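Local coordinates for F-actin-capping protein subunit alpha (Plasmodium berghei, PDB 7A0H) that forms a homodimeric actin capping protein and probably binds the fast-growing barbed ends of actin filaments, blocking subunit exchange there, at residues Cys178-Arg181 / Phe187-Ser190; Val215-Thr218 / Asn224-Phe227. One frame throughout, in Å; residues are numbered along the deposited sequence.

Contact 1: residues Cys178-Arg181 / Phe187-Ser190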
ATOM      1  N   CYS A 178      13.590  18.961   1.965  1.00 36.19           N
ATOM      2  CA  CYS A 178      12.362  18.246   2.375  1.00 35.65           C
ATOM      3  C   CYS A 178      11.135  19.097   2.187  1.00 43.51           C
ATOM      4  O   CYS A 178      11.087  20.275   2.642  1.00 38.12           O
ATOM      5  CB  CYS A 178      12.411  17.878   3.914  1.00 45.91           C
ATOM      6  SG  CYS A 178      13.848  17.029   4.391  1.00 47.83           S
ATOM      7  N   CYS A 179      10.101  18.518   1.556  0.57 40.34           N
ATOM      8  CA  CYS A 179       8.785  19.169   1.559  0.57 48.71           C
ATOM      9  C   CYS A 179       7.711  18.117   1.843  0.57 47.76           C
ATOM     10  O   CYS A 179       7.751  16.988   1.337  0.57 48.01           O
ATOM     11  CB  CYS A 179       8.475  19.972   0.235  0.57 46.82           C
ATOM     12  SG  CYS A 179       9.432  21.605  -0.038  0.57 47.01           S
ATOM     13  N   ASP A 180       6.757  18.523   2.667  1.00 43.12           N
ATOM     14  CA  ASP A 180       5.635  17.724   3.121  1.00 52.02           C
ATOM     15  C   ASP A 180       4.382  18.560   2.922  1.00 52.26           C
ATOM     16  O   ASP A 180       4.334  19.737   3.329  1.00 58.87           O
ATOM     17  CB  ASP A 180       5.761  17.328   4.608  1.00 46.46           C
ATOM     18  CG  ASP A 180       6.831  16.256   4.851  1.00 55.03           C
ATOM     19  OD1 ASP A 180       6.978  15.237   4.145  1.00 51.86           O
ATOM     20  OD2 ASP A 180       7.560  16.476   5.794  1.00 61.66           O
ATOM     21  N   ARG A 181       3.388  17.971   2.288  1.00 50.32           N
ATOM     22  CA  ARG A 181       2.135  18.634   1.942  1.00 64.62           C
ATOM     23  C   ARG A 181       1.009  18.008   2.759  1.00 62.80           C
ATOM     24  O   ARG A 181       0.975  16.796   2.947  1.00 58.55           O
ATOM     25  CB  ARG A 181       1.908  18.459   0.443  1.00 52.93           C
ATOM     26  CG  ARG A 181       3.018  19.191  -0.434  1.00 58.78           C
ATOM     27  CD  ARG A 181       2.923  18.950  -2.009  1.00 58.35           C
ATOM     28  NE  ARG A 181       1.584  19.242  -2.491  1.00 55.54           N
ATOM     29  CZ  ARG A 181       0.689  18.319  -2.829  1.00 63.82           C
ATOM     30  NH1 ARG A 181       0.995  17.034  -2.803  1.00 56.96           N
ATOM     31  NH2 ARG A 181      -0.521  18.696  -3.195  1.00 55.02           N
ATOM     32  N   PHE A 187      -4.011  16.147   7.399  1.00 99.19           N
ATOM     33  CA  PHE A 187      -3.950  14.907   6.639  1.00 94.66           C
ATOM     34  C   PHE A 187      -2.684  14.954   5.781  1.00 90.38           C
ATOM     35  O   PHE A 187      -2.587  15.780   4.874  1.00 75.53           O
ATOM     36  CB  PHE A 187      -5.178  14.725   5.753  1.00119.12           C
ATOM     37  CG  PHE A 187      -6.484  14.467   6.508  1.00124.77           C
ATOM     38  CD1 PHE A 187      -7.056  15.442   7.317  1.00116.01           C
ATOM     39  CD2 PHE A 187      -7.149  13.252   6.356  1.00104.65           C
ATOM     40  CE1 PHE A 187      -8.254  15.195   7.982  1.00113.10           C
ATOM     41  CE2 PHE A 187      -8.357  12.998   7.013  1.00125.78           C
ATOM     42  CZ  PHE A 187      -8.910  13.966   7.826  1.00124.35           C
ATOM     43  N   HIS A 188      -1.715  14.075   6.061  1.00 69.78           N
ATOM     44  CA  HIS A 188      -0.444  14.145   5.345  1.00 72.65           C
ATOM     45  C   HIS A 188      -0.629  13.679   3.914  1.00 63.84           C
ATOM     46  O   HIS A 188      -0.910  12.508   3.666  1.00 68.94           O
ATOM     47  CB  HIS A 188       0.606  13.285   6.018  1.00 68.48           C
ATOM     48  CG  HIS A 188       1.916  13.298   5.301  1.00 63.37           C
ATOM     49  ND1 HIS A 188       2.465  12.177   4.723  1.00 70.52           N
ATOM     50  CD2 HIS A 188       2.777  14.307   5.041  1.00 66.40           C
ATOM     51  CE1 HIS A 188       3.617  12.488   4.164  1.00 68.25           C
ATOM     52  NE2 HIS A 188       3.824  13.776   4.339  1.00 64.40           N
ATOM     53  N   ALA A 189      -0.358  14.545   2.957  1.00 72.12           N
ATOM     54  CA  ALA A 189      -0.635  14.195   1.570  1.00 49.02           C
ATOM     55  C   ALA A 189       0.552  13.629   0.810  1.00 58.49           C
ATOM     56  O   ALA A 189       0.379  12.687   0.023  1.00 55.71           O
ATOM     57  CB  ALA A 189      -1.204  15.414   0.852  1.00 59.67           C
ATOM     58  N   SER A 190       1.742  14.203   0.989  1.00 57.26           N
ATOM     59  CA  SER A 190       2.905  13.783   0.221  1.00 50.04           C
ATOM     60  C   SER A 190       4.164  14.140   0.977  1.00 48.45           C
ATOM     61  O   SER A 190       4.202  15.102   1.776  1.00 43.94           O
ATOM     62  CB  SER A 190       2.971  14.452  -1.175  1.00 47.63           C
ATOM     63  OG  SER A 190       2.822  15.878  -1.080  1.00 53.10           O
TER
HETATM   64  O   HOH W   1       5.283  16.803  -0.591  1.00 49.56           O

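Contact 2: residues Val215-Thr218 / Asn224-Phe227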
ATOM      1  N   VAL A 215       9.759  10.540  -4.050  1.00 55.54           N
ATOM      2  CA  VAL A 215       8.436  11.157  -4.104  1.00 51.12           C
ATOM      3  C   VAL A 215       7.433  10.115  -3.596  1.00 51.39           C
ATOM      4  O   VAL A 215       7.440   8.973  -4.078  1.00 52.67           O
ATOM      5  CB  VAL A 215       8.058  11.571  -5.522  1.00 44.73           C
ATOM      6  CG1 VAL A 215       6.892  12.522  -5.493  1.00 56.80           C
ATOM      7  CG2 VAL A 215       9.213  12.294  -6.168  1.00 52.44           C
ATOM      8  N   VAL A 216       6.595  10.491  -2.622  1.00 50.33           N
ATOM      9  CA  VAL A 216       5.654   9.538  -2.030  1.00 43.95           C
ATOM     10  C   VAL A 216       4.300  10.198  -1.963  1.00 51.20           C
ATOM     11  O   VAL A 216       4.137  11.213  -1.251  1.00 51.62           O
ATOM     12  CB  VAL A 216       6.014   9.079  -0.594  1.00 51.89           C
ATOM     13  CG1 VAL A 216       5.059   7.911  -0.156  1.00 56.85           C
ATOM     14  CG2 VAL A 216       7.456   8.663  -0.439  1.00 51.07           C
ATOM     15  N   LEU A 217       3.312   9.584  -2.615  1.00 46.39           N
ATOM     16  CA  LEU A 217       1.926  10.001  -2.446  1.00 53.49           C
ATOM     17  C   LEU A 217       1.380   9.115  -1.310  1.00 54.68           C
ATOM     18  O   LEU A 217       1.557   7.876  -1.314  1.00 47.28           O
ATOM     19  CB  LEU A 217       1.124   9.816  -3.726  1.00 55.34           C
ATOM     20  CG  LEU A 217      -0.342  10.300  -3.764  1.00 56.44           C
ATOM     21  CD1 LEU A 217      -0.396  11.919  -3.649  1.00 55.01           C
ATOM     22  CD2 LEU A 217      -1.072   9.797  -4.975  1.00 54.53           C
ATOM     23  N   THR A 218       0.746   9.762  -0.330  1.00 53.15           N
ATOM     24  CA  THR A 218       0.248   9.103   0.867  1.00 59.74           C
ATOM     25  C   THR A 218      -1.221   9.377   1.165  1.00 56.06           C
ATOM     26  O   THR A 218      -1.772   8.708   2.038  1.00 63.26           O
ATOM     27  CB  THR A 218       1.095   9.472   2.121  1.00 60.92           C
ATOM     28  OG1 THR A 218       1.058  10.884   2.440  1.00 56.11           O
ATOM     29  CG2 THR A 218       2.528   8.976   1.972  1.00 65.14           C
ATOM     30  N   ASN A 224      -5.253   6.537   3.188  1.00 59.32           N
ATOM     31  CA  ASN A 224      -3.825   6.572   3.438  1.00 79.08           C
ATOM     32  C   ASN A 224      -3.173   5.542   2.532  1.00 64.71           C
ATOM     33  O   ASN A 224      -3.514   4.362   2.599  1.00 64.59           O
ATOM     34  CB  ASN A 224      -3.496   6.272   4.899  1.00 75.71           C
ATOM     35  CG  ASN A 224      -4.028   7.326   5.839  1.00 79.72           C
ATOM     36  OD1 ASN A 224      -3.525   8.442   5.873  1.00 82.07           O
ATOM     37  ND2 ASN A 224      -5.024   6.973   6.616  1.00 73.24           N
ATOM     38  N   ILE A 225      -2.317   5.986   1.625  1.00 58.83           N
ATOM     39  CA  ILE A 225      -1.539   5.028   0.857  1.00 56.88           C
ATOM     40  C   ILE A 225      -0.041   5.297   1.007  1.00 65.67           C
ATOM     41  O   ILE A 225       0.393   6.025   1.905  1.00 57.12           O
ATOM     42  CB  ILE A 225      -1.964   5.057  -0.619  1.00 64.23           C
ATOM     43  CG1 ILE A 225      -1.614   6.414  -1.270  1.00 59.88           C
ATOM     44  CG2 ILE A 225      -3.450   4.750  -0.734  1.00 56.71           C
ATOM     45  CD1 ILE A 225      -1.699   6.372  -2.835  1.00 55.91           C
ATOM     46  N   ASN A 226       0.762   4.739   0.093  1.00 58.79           N
ATOM     47  CA  ASN A 226       2.217   4.802   0.232  1.00 61.49           C
ATOM     48  C   ASN A 226       2.818   4.508  -1.130  1.00 61.65           C
ATOM     49  O   ASN A 226       3.543   3.520  -1.295  1.00 59.61           O
ATOM     50  CB  ASN A 226       2.677   3.822   1.304  1.00 60.55           C
ATOM     51  CG  ASN A 226       4.100   4.043   1.776  1.00 68.57           C
ATOM     52  OD1 ASN A 226       4.742   5.122   1.628  1.00 63.57           O
ATOM     53  ND2 ASN A 226       4.608   2.998   2.410  1.00 67.51           N
ATOM     54  N   PHE A 227       2.494   5.361  -2.100  1.00 46.32           N
ATOM     55  CA  PHE A 227       2.904   5.179  -3.483  1.00 55.95           C
ATOM     56  C   PHE A 227       4.224   5.931  -3.728  1.00 57.61           C
ATOM     57  O   PHE A 227       4.281   7.163  -3.746  1.00 45.97           O
ATOM     58  CB  PHE A 227       1.796   5.689  -4.395  1.00 55.61           C
ATOM     59  CG  PHE A 227       2.168   5.683  -5.842  1.00 65.04           C
ATOM     60  CD1 PHE A 227       2.159   6.844  -6.572  1.00 50.45           C
ATOM     61  CD2 PHE A 227       2.489   4.497  -6.472  1.00 65.54           C
ATOM     62  CE1 PHE A 227       2.502   6.840  -7.892  1.00 52.86           C
ATOM     63  CE2 PHE A 227       2.780   4.462  -7.795  1.00 57.76           C
ATOM     64  CZ  PHE A 227       2.820   5.649  -8.506  1.00 68.95           C
TER

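Contact 1: residues Cys178-Arg181 / Phe187-Ser190
R181 and S190 meet as an antiparallel hydrogen-bonded pair in the hairpin formed by strands 170-183 and 187-200, neighbours in the five-stranded antiparallel sheet. The pairing is irregular, because the carbonyl of R181 takes two donors: A189 N lies 2.6 Å from R181 O, while the bond from S190 N is weak. In return R181 N gives a nearly straight bond to S190 O at 3.0 Å, which the CA-H of D180 also approaches. The side chains of the pair share one face of the sheet. The arginine chain bends at chi3 (52°) and curls around the serine hydroxyl, so that CB, CG and CD all lie within 3.4 Å of S190 OG and NH1 donates to it at 2.8 Å. The hydroxyl sits near the edge of the guanidinium, 24° out of its plane. A water bonded to S190 OG at 2.7 Å donates to the carbonyl of C179, so that the water bridges the two strands; I283 of the second subunit packs on both R181 and S190. Beside this pair, H188 NE2 makes a weak bond of 3.5 Å to D180 OD1, with ring and carboxylate planes 72° apart. The stronger partner of that carboxylate is R193, in a salt bridge. One face of the H188 ring is covered by S190 N, which lies over its centre. C179, which forms a disulfide with C158, anchors strand 170-183 to strand 154-167 on its other side. With A189 and S190 both facing R181, the arrangement is a classic beta bulge.

Contact 2: residues Val215-Thr218 / Asn224-Phe227
L217 and F227 form an antiparallel hydrogen-bonded pair in the beta hairpin of strands 206-220 and 223-238, the latter an outermost strand of the sheet within this chain. Both backbone bonds of the pair, L217 N to F227 O and F227 N to L217 O, measure 2.8 Å; the second has its donor in the carbonyl plane. Toward the turn, I225 N donates to T218 O from well above the carbonyl plane (54° out of it), so the regular pairing is already distorted there. The L217 side chain leaves the strand on the same face as F227. Its CB lies 4.2 Å from F227 CB and near the edge of the phenyl ring. With CG anti to the backbone N (chi1 -176°), the chain then leads to CD2, which reaches I225 CD1 at 4.1 Å. L276 of the second subunit packs on this leucine and T280 of that subunit on F227, placing the apolar cluster at the dimer interface. I225 approaches from the turn side, its CG1 lying 3.5 Å from L217 O. N226 N, which does not pair across the hairpin, is hydrogen-bonded to OD2 of D222 of the second subunit. On the face opposite L217 and F227, V216 and N226 meet, and the asparagine carboxamide turns its oxygen back to the neighbouring strand: N226 OD1 rests 3.3 Å from the methyl V216 CG1.

In the fold
The two contacts come in series along the chain and belong to two hairpins of one antiparallel meander, separated by the pairing of strands 187-200 and 206-220. Their centres lie about 10 Å apart, and they meet where those two strands run side by side. There T218 stitches them together: its OG1 is hydrogen-bonded to H188 O, and its backbone N pairs with A189 O, so A189, one of the two residues of the bulge in contact 1, is held from both neighbouring strands. S190 CB also packs against V216 O. Both contacts touch the second subunit, with I283 of that chain reaching R181, S190 and V215, so this part of the sheet contributes to the homodimer interface.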